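Local coordinates for putative redox protein (PDB 2QL8) that is a putative redox protein of the OsmC/Ohr family, probably a thiol-dependent oxidoreductase, though its own reaction and substrate are not established, at residues L60-H71 / F113-S124; Q93-M101 / N132-F141. All coordinates share one frame; numbering follows the deposited sequence. Where two conformers were deposited one is given.

Read from the N terminus, helix 48-70 comes first and supplies 60-71; the chain then runs through the hairpin of strands 77-88 and 91-102, the second of which supplies 93-101. Helices 107-120 and 122-127 follow; 113-124, from the end of the first and the start of the second, packs back on 60-71 and closes contact 1. Strand 133-137 closes contact 2 by pairing in parallel with 93-101; the two loops cross, since their segments alternate along the chain. Together they lay two packed helices on one face of a mixed three-stranded sheet, and Thr114 to Thr137 and Ser124 to Tyr133 probably hydrogen-bond between them.

Contact 1: L60-H71 / F113-S124; sequences LEATLEAVEKEH and FTNEIENRCPVS. With BEZ (benzoic acid), chain C; EDO (1,2-ethanediol), chain E.
Arg120 and Glu70 meet in a two-pronged salt bridge, the guanidinium end-on: NH1 of Arg120 lies 2.9 Å from OE1 of Glu70, while NH2 reaches OE2 from above the carboxylate plane. Both oxygens stay close to the guanidinium plane. The same group binds the benzoic acid along another part of its edge, NE of Arg120 donating to O2 of the ligand at 2.9 Å and NH2 to O1; Ala90 N of the second subunit is also hydrogen-bonded to the ligand. Glu70 also pairs with Arg89 of the second subunit. In the Glu116 conformer described here, one of two and so less certain, a water bridges Glu70 OE1 and Glu116 OE1, and Glu116 OE2 offers its syn lone pair to His71 NE2 at 3.1 Å, in a bent bond (142°).

Beneath these polar groups the helices interlock knobs-into-holes. Val67 sits among Phe113, Glu116, Ile117 and Arg120, its two methyls dividing the work: CG1 makes a CH-pi contact 4.1 Å from the Phe113 ring centroid, and CG2 lies over a face of the guanidinium. Ile117 fills the reciprocal hole among Leu60, Thr63, Leu64 and Val67; with chi1 at 75°, its CG1 turns toward Leu60, and CG2 presses tightly on Leu64 CA at 3.4 Å. The His71 ring lies obliquely against Phe113, with Phe113 CE1 over its centre. At the other end Leu60 CD2 packs on Cys121 CB at 3.7 Å.

Held by Glu70 and by packing, Arg120 presents two N-H groups to a carboxylate, so this pocket at the subunit interface is probably suited to anionic ligands.

Contact 2: Q93-M101 / N132-F141; sequences QFLVHAQVM and NYTIETVTDF. With EDO (1,2-ethanediol), chain K.
His97 bridges two side chains of the neighbouring strand through its ring edge. ND1 shares a 2.7 Å hydrogen bond with Thr134 OG1, and NE2 donates to Glu136 OE2 at 2.8 Å, nearly in the ring plane but 40° above that of the carboxylate. Its CG lies anti to the backbone N (chi1 -177°), which swings the ring across to the partner strand. Gln99 NE2 donates to the same Glu136 oxygen at 2.9 Å from the opposite face, while Gln99 OE1 is held by Arg80. An alanine in place of His97 would remove both ring nitrogens and is likely to leave Glu136 OE2 gripped from one face, with its carboxylate freer to turn.

The amide of Asn132 closes the other end: ND2 donates to Gln93 OE1 at 2.9 Å and to the carbonyl oxygen of Phe94, and OD1 accepts from Arg6 of the second subunit.

The backbones pair in parallel, with Val96, Ala98 and Val100 each giving its N-H to one residue of 132-141 and its carbonyl to the residue two further on, from Asn132 to Val138.

Apolar contacts fill the face looking toward the helices: Val96 CG1 meets Tyr133 CD1, Ala98 CB meets Ile135 CG1, and Val100 CG2 meets Ile135 CD1 at 3.9 Å. Where the chain continues past strand 133-137, the Phe141 ring takes the selenium of selenomethionine Met101 over its centre, 3.8 Å from the centroid, a Met-aromatic contact.

The pairing therefore joins the strand that is outermost within this chain to the sheet, with an apolar face against helices 48-70 and 107-120 and a polar one whose Glu136 carboxylate is probably stabilised as the anion by its two donors.

Contact 1: L60-H71 / F113-S124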
loop_
_atom_site.group_PDB
_atom_site.type_symbol
_atom_site.label_atom_id
_atom_site.label_comp_id
_atom_site.label_asym_id
_atom_site.label_seq_id
_atom_site.Cartn_x
_atom_site.Cartn_y
_atom_site.Cartn_z
ATOM N N LEU A 60 7.791 -1.601 -7.539
ATOM C CA LEU A 60 9.038 -2.288 -7.775
ATOM C C LEU A 60 9.252 -2.525 -9.269
ATOM O O LEU A 60 10.358 -2.331 -9.797
ATOM C CB LEU A 60 9.118 -3.601 -7.006
ATOM C CG LEU A 60 9.522 -3.514 -5.532
ATOM C CD1 LEU A 60 9.181 -4.864 -4.788
ATOM C CD2 LEU A 60 10.976 -3.053 -5.308
ATOM N N GLU A 61 8.181 -2.951 -9.943
ATOM C CA GLU A 61 8.244 -3.255 -11.365
ATOM C C GLU A 61 8.570 -1.978 -12.176
ATOM O O GLU A 61 9.385 -2.008 -13.115
ATOM C CB GLU A 61 6.948 -3.926 -11.824
ATOM C CG GLU A 61 6.909 -4.300 -13.341
ATOM C CD GLU A 61 7.732 -5.521 -13.709
ATOM O OE1 GLU A 61 8.642 -5.913 -12.936
ATOM O OE2 GLU A 61 7.433 -6.059 -14.827
ATOM N N ALA A 62 7.943 -0.853 -11.818
ATOM C CA ALA A 62 8.226 0.450 -12.468
ATOM C C ALA A 62 9.667 0.855 -12.246
ATOM O O ALA A 62 10.354 1.371 -13.148
ATOM C CB ALA A 62 7.285 1.552 -11.964
ATOM N N THR A 63 10.143 0.647 -11.023
ATOM C CA THR A 63 11.521 1.008 -10.692
ATOM C C THR A 63 12.500 0.133 -11.505
ATOM O O THR A 63 13.483 0.627 -12.055
ATOM C CB THR A 63 11.829 0.895 -9.169
ATOM O OG1 THR A 63 10.818 1.552 -8.418
ATOM C CG2 THR A 63 13.221 1.451 -8.793
ATOM N N LEU A 64 12.168 -1.148 -11.593
ATOM C CA LEU A 64 12.979 -2.123 -12.324
ATOM C C LEU A 64 13.034 -1.750 -13.811
ATOM O O LEU A 64 14.089 -1.786 -14.423
ATOM C CB LEU A 64 12.409 -3.529 -12.141
ATOM C CG LEU A 64 13.167 -4.702 -12.786
ATOM C CD1 LEU A 64 14.636 -4.701 -12.398
ATOM C CD2 LEU A 64 12.416 -6.028 -12.402
ATOM N N GLU A 65 11.905 -1.336 -14.371
ATOM C CA GLU A 65 11.848 -0.911 -15.773
ATOM C C GLU A 65 12.773 0.291 -16.003
ATOM O O GLU A 65 13.514 0.359 -16.999
ATOM C CB GLU A 65 10.404 -0.622 -16.200
ATOM C CG GLU A 65 10.302 -0.272 -17.660
ATOM C CD GLU A 65 8.876 -0.224 -18.203
ATOM O OE1 GLU A 65 7.932 -0.266 -17.424
ATOM O OE2 GLU A 65 8.731 -0.135 -19.457
ATOM N N ALA A 66 12.786 1.229 -15.063
ATOM C CA ALA A 66 13.679 2.406 -15.144
ATOM C C ALA A 66 15.157 1.994 -15.102
ATOM O O ALA A 66 15.972 2.462 -15.905
ATOM C CB ALA A 66 13.363 3.453 -14.023
ATOM N N VAL A 67 15.493 1.068 -14.204
ATOM C CA VAL A 67 16.849 0.526 -14.090
ATOM C C VAL A 67 17.285 -0.196 -15.366
ATOM O O VAL A 67 18.376 0.048 -15.886
ATOM C CB VAL A 67 17.031 -0.339 -12.814
ATOM C CG1 VAL A 67 18.363 -1.132 -12.842
ATOM C CG2 VAL A 67 16.898 0.540 -11.551
ATOM N N GLU A 68 16.414 -1.034 -15.884
ATOM C CA GLU A 68 16.673 -1.740 -17.125
ATOM C C GLU A 68 17.000 -0.748 -18.234
ATOM O O GLU A 68 17.979 -0.911 -18.972
ATOM C CB GLU A 68 15.472 -2.595 -17.531
ATOM C CG GLU A 68 15.281 -3.848 -16.707
ATOM C CD GLU A 68 13.922 -4.472 -16.947
ATOM O OE1 GLU A 68 12.941 -3.697 -17.035
ATOM O OE2 GLU A 68 13.860 -5.709 -17.066
ATOM N N LYS A 69 16.187 0.295 -18.334
ATOM C CA LYS A 69 16.376 1.316 -19.387
ATOM C C LYS A 69 17.693 2.079 -19.226
ATOM O O LYS A 69 18.376 2.349 -20.204
ATOM C CB LYS A 69 15.196 2.283 -19.509
ATOM C CG LYS A 69 13.963 1.644 -20.096
ATOM C CD LYS A 69 12.822 2.638 -20.144
ATOM C CE LYS A 69 11.491 1.939 -20.452
ATOM N NZ LYS A 69 10.971 2.208 -21.810
ATOM N N GLU A 70 18.074 2.396 -17.998
ATOM C CA GLU A 70 19.356 3.041 -17.727
ATOM C C GLU A 70 20.541 2.154 -18.170
ATOM O O GLU A 70 21.622 2.666 -18.502
ATOM C CB GLU A 70 19.496 3.369 -16.220
ATOM C CG GLU A 70 18.642 4.530 -15.816
ATOM C CD GLU A 70 18.542 4.796 -14.323
ATOM O OE1 GLU A 70 19.199 4.091 -13.571
ATOM O OE2 GLU A 70 17.828 5.760 -13.930
ATOM N N HIS A 71 20.340 0.837 -18.141
ATOM C CA HIS A 71 21.319 -0.153 -18.612
ATOM C C HIS A 71 21.191 -0.530 -20.101
ATOM O O HIS A 71 21.908 -1.402 -20.598
ATOM C CB HIS A 71 21.219 -1.388 -17.729
ATOM C CG HIS A 71 21.780 -1.184 -16.366
ATOM N ND1 HIS A 71 23.074 -1.511 -16.020
ATOM C CD2 HIS A 71 21.201 -0.700 -15.240
ATOM C CE1 HIS A 71 23.273 -1.211 -14.745
ATOM N NE2 HIS A 71 22.155 -0.714 -14.252
ATOM N N PHE A 113 20.310 -5.710 -9.930
ATOM C CA PHE A 113 19.133 -4.866 -10.248
ATOM C C PHE A 113 18.176 -4.872 -9.061
ATOM O O PHE A 113 17.524 -3.861 -8.793
ATOM C CB PHE A 113 18.415 -5.357 -11.507
ATOM C CG PHE A 113 19.127 -5.061 -12.793
ATOM C CD1 PHE A 113 20.380 -4.473 -12.854
ATOM C CD2 PHE A 113 18.486 -5.387 -13.977
ATOM C CE1 PHE A 113 20.964 -4.233 -14.106
ATOM C CE2 PHE A 113 19.085 -5.142 -15.233
ATOM C CZ PHE A 113 20.300 -4.543 -15.274
ATOM N N THR A 114 18.048 -6.013 -8.385
ATOM C CA THR A 114 17.148 -6.114 -7.203
ATOM C C THR A 114 17.630 -5.186 -6.100
ATOM O O THR A 114 16.828 -4.483 -5.490
ATOM C CB THR A 114 16.980 -7.580 -6.714
ATOM O OG1 THR A 114 16.536 -8.406 -7.796
ATOM C CG2 THR A 114 15.998 -7.684 -5.559
ATOM N N ASN A 115 18.936 -5.176 -5.842
ATOM C CA ASN A 115 19.514 -4.267 -4.871
ATOM C C ASN A 115 19.236 -2.807 -5.256
ATOM O O ASN A 115 18.932 -1.976 -4.362
ATOM C CB ASN A 115 21.021 -4.496 -4.672
ATOM C CG ASN A 115 21.348 -5.847 -4.080
ATOM O OD1 ASN A 115 20.520 -6.485 -3.429
ATOM N ND2 ASN A 115 22.600 -6.293 -4.280
ATOM N N GLU A 116 19.387 -2.485 -6.548
ATOM C CA GLU A 116 19.165 -1.129 -7.055
ATOM C C GLU A 116 17.725 -0.700 -6.769
ATOM O O GLU A 116 17.474 0.398 -6.287
ATOM C CB GLU A 116 19.400 -1.010 -8.582
ATOM C CG GLU A 116 20.875 -0.809 -9.041
ATOM C CD GLU A 116 20.959 -0.296 -10.469
ATOM O OE1 GLU A 116 20.552 0.871 -10.755
ATOM O OE2 GLU A 116 21.391 -1.096 -11.316
ATOM N N ILE A 117 16.763 -1.577 -7.132
ATOM C CA ILE A 117 15.340 -1.211 -7.011
ATOM C C ILE A 117 14.914 -1.156 -5.535
ATOM O O ILE A 117 14.087 -0.341 -5.137
ATOM C CB ILE A 117 14.375 -2.024 -7.907
ATOM C CG1 ILE A 117 14.130 -3.453 -7.383
ATOM C CG2 ILE A 117 14.816 -2.000 -9.410
ATOM C CD1 ILE A 117 13.150 -4.269 -8.246
ATOM N N GLU A 118 15.490 -2.020 -4.713
ATOM C CA GLU A 118 15.182 -2.011 -3.279
ATOM C C GLU A 118 15.464 -0.632 -2.670
ATOM O O GLU A 118 14.663 -0.135 -1.849
ATOM C CB GLU A 118 16.028 -3.056 -2.533
ATOM C CG GLU A 118 15.744 -3.139 -1.048
ATOM C CD GLU A 118 16.665 -4.120 -0.312
ATOM O OE1 GLU A 118 17.606 -4.702 -0.909
ATOM O OE2 GLU A 118 16.422 -4.272 0.904
ATOM N N ASN A 119 16.573 -0.005 -3.121
ATOM C CA ASN A 119 17.002 1.291 -2.640
ATOM C C ASN A 119 16.236 2.466 -3.233
ATOM O O ASN A 119 16.265 3.546 -2.669
ATOM C CB ASN A 119 18.476 1.502 -2.951
ATOM C CG ASN A 119 19.375 0.625 -2.116
ATOM O OD1 ASN A 119 19.012 0.242 -0.985
ATOM N ND2 ASN A 119 20.565 0.304 -2.657
ATOM N N ARG A 120 15.653 2.287 -4.419
ATOM C CA ARG A 120 15.013 3.378 -5.169
ATOM C C ARG A 120 13.484 3.400 -5.104
ATOM O O ARG A 120 12.875 4.453 -5.180
ATOM C CB ARG A 120 15.463 3.364 -6.629
ATOM C CG ARG A 120 16.907 3.822 -6.805
ATOM C CD ARG A 120 17.480 3.556 -8.186
ATOM N NE ARG A 120 16.766 4.270 -9.244
ATOM C CZ ARG A 120 17.247 4.421 -10.487
ATOM N NH1 ARG A 120 18.439 3.929 -10.809
ATOM N NH2 ARG A 120 16.570 5.057 -11.410
ATOM N N CYS A 121 12.871 2.234 -4.987
ATOM C CA CYS A 121 11.419 2.120 -5.042
ATOM C C CYS A 121 10.769 2.845 -3.852
ATOM O O CYS A 121 11.086 2.536 -2.698
ATOM C CB CYS A 121 11.047 0.639 -5.027
ATOM S SG CYS A 121 9.304 0.259 -4.671
ATOM N N PRO A 122 9.911 3.858 -4.129
ATOM C CA PRO A 122 9.273 4.547 -2.982
ATOM C C PRO A 122 8.564 3.674 -1.949
ATOM O O PRO A 122 8.668 3.951 -0.756
ATOM C CB PRO A 122 8.339 5.538 -3.668
ATOM C CG PRO A 122 9.082 5.875 -4.960
ATOM C CD PRO A 122 9.670 4.574 -5.416
ATOM N N VAL A 123 7.843 2.665 -2.398
ATOM C CA VAL A 123 7.078 1.854 -1.435
ATOM C C VAL A 123 8.065 1.006 -0.613
ATOM O O VAL A 123 7.911 0.848 0.589
ATOM C CB VAL A 123 5.954 1.021 -2.095
ATOM C CG1 VAL A 123 5.200 0.186 -1.014
ATOM C CG2 VAL A 123 4.966 1.931 -2.886
ATOM N N SER A 124 9.091 0.483 -1.285
ATOM C CA SER A 124 10.125 -0.254 -0.612
ATOM C C SER A 124 10.785 0.612 0.485
ATOM O O SER A 124 11.006 0.163 1.611
ATOM C CB SER A 124 11.092 -0.772 -1.684
ATOM O OG SER A 124 12.124 -1.584 -1.175
HETATM C C BEZ C . 13.588 5.845 -10.084
HETATM O O1 BEZ C . 14.150 6.587 -10.971
HETATM O O2 BEZ C . 14.149 5.591 -9.089
HETATM C C1 BEZ C . 12.189 5.342 -10.193
HETATM C C2 BEZ C . 11.580 5.386 -11.459
HETATM C C3 BEZ C . 10.267 4.935 -11.588
HETATM C C4 BEZ C . 9.589 4.453 -10.460
HETATM C C5 BEZ C . 10.213 4.425 -9.204
HETATM C C6 BEZ C . 11.494 4.839 -9.039
HETATM C C1 EDO E . 23.699 -5.117 -17.111
HETATM O O1 EDO E . 23.992 -3.753 -17.337
HETATM C C2 EDO E . 24.972 -5.895 -17.203
HETATM O O2 EDO E . 25.438 -5.783 -18.555
HETATM O O HOH W 1 20.943 2.046 -13.229
#

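Contact 2: Q93-M101 / N132-F141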
loop_
_atom_site.group_PDB
_atom_site.type_symbol
_atom_site.label_atom_id
_atom_site.label_comp_id
_atom_site.label_asym_id
_atom_site.label_seq_id
_atom_site.Cartn_x
_atom_site.Cartn_y
_atom_site.Cartn_z
ATOM N N GLN A 93 -0.415 -7.611 12.612
ATOM C CA GLN A 93 0.623 -7.069 11.728
ATOM C C GLN A 93 0.476 -7.649 10.334
ATOM O O GLN A 93 -0.177 -8.677 10.153
ATOM C CB GLN A 93 2.012 -7.395 12.238
ATOM C CG GLN A 93 2.356 -6.869 13.594
ATOM C CD GLN A 93 3.764 -7.200 13.969
ATOM O OE1 GLN A 93 4.703 -6.622 13.420
ATOM N NE2 GLN A 93 3.940 -8.144 14.889
ATOM N N PHE A 94 1.108 -6.975 9.354
ATOM C CA PHE A 94 1.330 -7.536 8.035
ATOM C C PHE A 94 2.827 -7.830 7.868
ATOM O O PHE A 94 3.694 -7.053 8.322
ATOM C CB PHE A 94 0.923 -6.578 6.914
ATOM C CG PHE A 94 -0.545 -6.313 6.783
ATOM C CD1 PHE A 94 -1.522 -6.965 7.545
ATOM C CD2 PHE A 94 -0.971 -5.370 5.876
ATOM C CE1 PHE A 94 -2.847 -6.672 7.370
ATOM C CE2 PHE A 94 -2.328 -5.058 5.739
ATOM C CZ PHE A 94 -3.245 -5.714 6.512
ATOM N N LEU A 95 3.107 -8.938 7.183
ATOM C CA LEU A 95 4.461 -9.258 6.692
ATOM C C LEU A 95 4.446 -9.146 5.183
ATOM O O LEU A 95 3.458 -9.482 4.543
ATOM C CB LEU A 95 4.867 -10.694 7.064
ATOM C CG LEU A 95 4.815 -11.055 8.559
ATOM C CD1 LEU A 95 5.079 -12.579 8.679
ATOM C CD2 LEU A 95 5.743 -10.250 9.455
ATOM N N VAL A 96 5.552 -8.658 4.612
ATOM C CA VAL A 96 5.633 -8.420 3.184
ATOM C C VAL A 96 6.942 -9.019 2.630
ATOM O O VAL A 96 8.038 -8.783 3.178
ATOM C CB VAL A 96 5.645 -6.901 2.878
ATOM C CG1 VAL A 96 5.739 -6.656 1.349
ATOM C CG2 VAL A 96 4.411 -6.189 3.532
ATOM N N HIS A 97 6.804 -9.839 1.602
ATOM C CA HIS A 97 7.968 -10.475 0.967
ATOM C C HIS A 97 7.899 -10.303 -0.545
ATOM O O HIS A 97 6.937 -10.776 -1.182
ATOM C CB HIS A 97 8.053 -11.970 1.315
ATOM C CG HIS A 97 9.275 -12.607 0.732
ATOM N ND1 HIS A 97 10.544 -12.317 1.187
ATOM C CD2 HIS A 97 9.416 -13.499 -0.277
ATOM C CE1 HIS A 97 11.421 -13.024 0.482
ATOM N NE2 HIS A 97 10.762 -13.729 -0.420
ATOM N N ALA A 98 8.905 -9.618 -1.127
ATOM C CA ALA A 98 8.916 -9.381 -2.559
ATOM C C ALA A 98 9.932 -10.338 -3.220
ATOM O O ALA A 98 11.003 -10.605 -2.666
ATOM C CB ALA A 98 9.299 -7.920 -2.873
ATOM N N GLN A 99 9.561 -10.804 -4.406
ATOM C CA GLN A 99 10.432 -11.622 -5.246
ATOM C C GLN A 99 10.570 -10.934 -6.586
ATOM O O GLN A 99 9.576 -10.569 -7.221
ATOM C CB GLN A 99 9.837 -13.029 -5.410
ATOM C CG GLN A 99 9.873 -13.838 -4.135
ATOM C CD GLN A 99 9.290 -15.202 -4.326
ATOM O OE1 GLN A 99 8.354 -15.366 -5.097
ATOM N NE2 GLN A 99 9.861 -16.184 -3.659
ATOM N N VAL A 100 11.816 -10.814 -7.050
ATOM C CA VAL A 100 12.112 -10.090 -8.278
ATOM C C VAL A 100 12.839 -11.053 -9.224
ATOM O O VAL A 100 13.809 -11.699 -8.839
ATOM C CB VAL A 100 13.012 -8.865 -7.998
ATOM C CG1 VAL A 100 13.369 -8.146 -9.335
ATOM C CG2 VAL A 100 12.317 -7.907 -6.983
HETATM N N MSE A 101 12.354 -11.111 -10.452
HETATM C CA MSE A 101 13.037 -11.852 -11.528
HETATM C C MSE A 101 13.363 -10.914 -12.691
HETATM O O MSE A 101 12.627 -9.970 -12.951
HETATM C CB MSE A 101 12.193 -13.037 -11.997
HETATM C CG MSE A 101 10.861 -12.674 -12.637
HETATM SE SE MSE A 101 9.880 -14.248 -13.112
HETATM C CE MSE A 101 10.993 -14.862 -14.490
ATOM N N ASN A 132 9.403 -5.889 8.908
ATOM C CA ASN A 132 8.439 -6.861 8.394
ATOM C C ASN A 132 8.541 -7.106 6.885
ATOM O O ASN A 132 7.745 -7.810 6.307
ATOM C CB ASN A 132 6.992 -6.430 8.750
ATOM C CG ASN A 132 6.679 -6.596 10.223
ATOM O OD1 ASN A 132 7.592 -6.739 11.062
ATOM N ND2 ASN A 132 5.405 -6.494 10.561
ATOM N N TYR A 133 9.545 -6.510 6.248
ATOM C CA TYR A 133 9.686 -6.535 4.801
ATOM C C TYR A 133 11.014 -7.147 4.399
ATOM O O TYR A 133 12.063 -6.705 4.858
ATOM C CB TYR A 133 9.619 -5.087 4.297
ATOM C CG TYR A 133 9.935 -4.894 2.822
ATOM C CD1 TYR A 133 9.393 -5.694 1.838
ATOM C CD2 TYR A 133 10.747 -3.840 2.438
ATOM C CE1 TYR A 133 9.687 -5.474 0.484
ATOM C CE2 TYR A 133 11.058 -3.632 1.129
ATOM C CZ TYR A 133 10.545 -4.436 0.149
ATOM O OH TYR A 133 10.842 -4.188 -1.188
ATOM N N THR A 134 10.911 -8.111 3.500
ATOM C CA THR A 134 12.064 -8.780 2.882
ATOM C C THR A 134 11.904 -8.819 1.371
ATOM O O THR A 134 10.791 -8.778 0.838
ATOM C CB THR A 134 12.224 -10.221 3.468
ATOM O OG1 THR A 134 10.977 -10.911 3.402
ATOM C CG2 THR A 134 12.693 -10.150 4.913
ATOM N N ILE A 135 13.048 -8.944 0.675
ATOM C CA ILE A 135 13.077 -8.972 -0.764
ATOM C C ILE A 135 14.164 -9.959 -1.203
ATOM O O ILE A 135 15.225 -10.025 -0.570
ATOM C CB ILE A 135 13.273 -7.533 -1.377
ATOM C CG1 ILE A 135 13.180 -7.562 -2.890
ATOM C CG2 ILE A 135 14.549 -6.880 -0.884
ATOM C CD1 ILE A 135 13.022 -6.177 -3.532
ATOM N N GLU A 136 13.890 -10.671 -2.278
ATOM C CA GLU A 136 14.850 -11.619 -2.833
ATOM C C GLU A 136 14.745 -11.650 -4.360
ATOM O O GLU A 136 13.734 -11.296 -4.938
ATOM C CB GLU A 136 14.633 -13.016 -2.251
ATOM C CG GLU A 136 13.416 -13.662 -2.736
ATOM C CD GLU A 136 13.279 -15.147 -2.306
ATOM O OE1 GLU A 136 14.278 -15.903 -2.258
ATOM O OE2 GLU A 136 12.147 -15.563 -2.064
ATOM N N THR A 137 15.811 -12.169 -4.990
ATOM C CA THR A 137 15.893 -12.395 -6.412
ATOM C C THR A 137 15.658 -13.868 -6.653
ATOM O O THR A 137 16.207 -14.696 -5.946
ATOM C CB THR A 137 17.293 -11.998 -6.943
ATOM O OG1 THR A 137 17.604 -10.662 -6.506
ATOM C CG2 THR A 137 17.328 -12.108 -8.462
ATOM N N VAL A 138 14.832 -14.148 -7.648
ATOM C CA VAL A 138 14.482 -15.504 -8.053
ATOM C C VAL A 138 14.635 -15.669 -9.557
ATOM O O VAL A 138 14.685 -14.709 -10.315
ATOM C CB VAL A 138 13.046 -15.857 -7.606
ATOM C CG1 VAL A 138 12.938 -15.709 -6.085
ATOM C CG2 VAL A 138 11.995 -15.011 -8.377
ATOM N N THR A 139 14.706 -16.914 -10.021
ATOM C CA THR A 139 14.777 -17.118 -11.471
ATOM C C THR A 139 13.369 -17.215 -12.078
ATOM O O THR A 139 13.182 -16.874 -13.234
ATOM C CB THR A 139 15.634 -18.359 -11.809
ATOM O OG1 THR A 139 15.021 -19.488 -11.216
ATOM C CG2 THR A 139 17.024 -18.231 -11.237
ATOM N N ASP A 140 12.381 -17.687 -11.313
ATOM C CA ASP A 140 10.991 -17.707 -11.754
ATOM C C ASP A 140 10.028 -17.726 -10.565
ATOM O O ASP A 140 10.445 -17.771 -9.396
ATOM C CB ASP A 140 10.727 -18.931 -12.654
ATOM C CG ASP A 140 11.078 -20.225 -11.970
ATOM O OD1 ASP A 140 10.542 -20.490 -10.874
ATOM O OD2 ASP A 140 11.928 -20.968 -12.510
ATOM N N PHE A 141 8.730 -17.672 -10.871
ATOM C CA PHE A 141 7.693 -17.776 -9.843
ATOM C C PHE A 141 6.992 -19.158 -9.861
ATOM O O PHE A 141 5.875 -19.279 -9.361
ATOM C CB PHE A 141 6.634 -16.678 -10.005
ATOM C CG PHE A 141 7.174 -15.265 -10.033
ATOM C CD1 PHE A 141 8.238 -14.875 -9.234
ATOM C CD2 PHE A 141 6.534 -14.314 -10.808
ATOM C CE1 PHE A 141 8.709 -13.543 -9.279
ATOM C CE2 PHE A 141 6.987 -13.002 -10.834
ATOM C CZ PHE A 141 8.063 -12.636 -10.079
HETATM C C1 EDO K . 6.605 -9.883 16.838
HETATM O O1 EDO K . 6.494 -9.284 15.560
HETATM C C2 EDO K . 7.513 -8.973 17.603
HETATM O O2 EDO K . 7.945 -7.993 16.661
HETATM O O HOH W 2 9.101 -10.505 5.484
#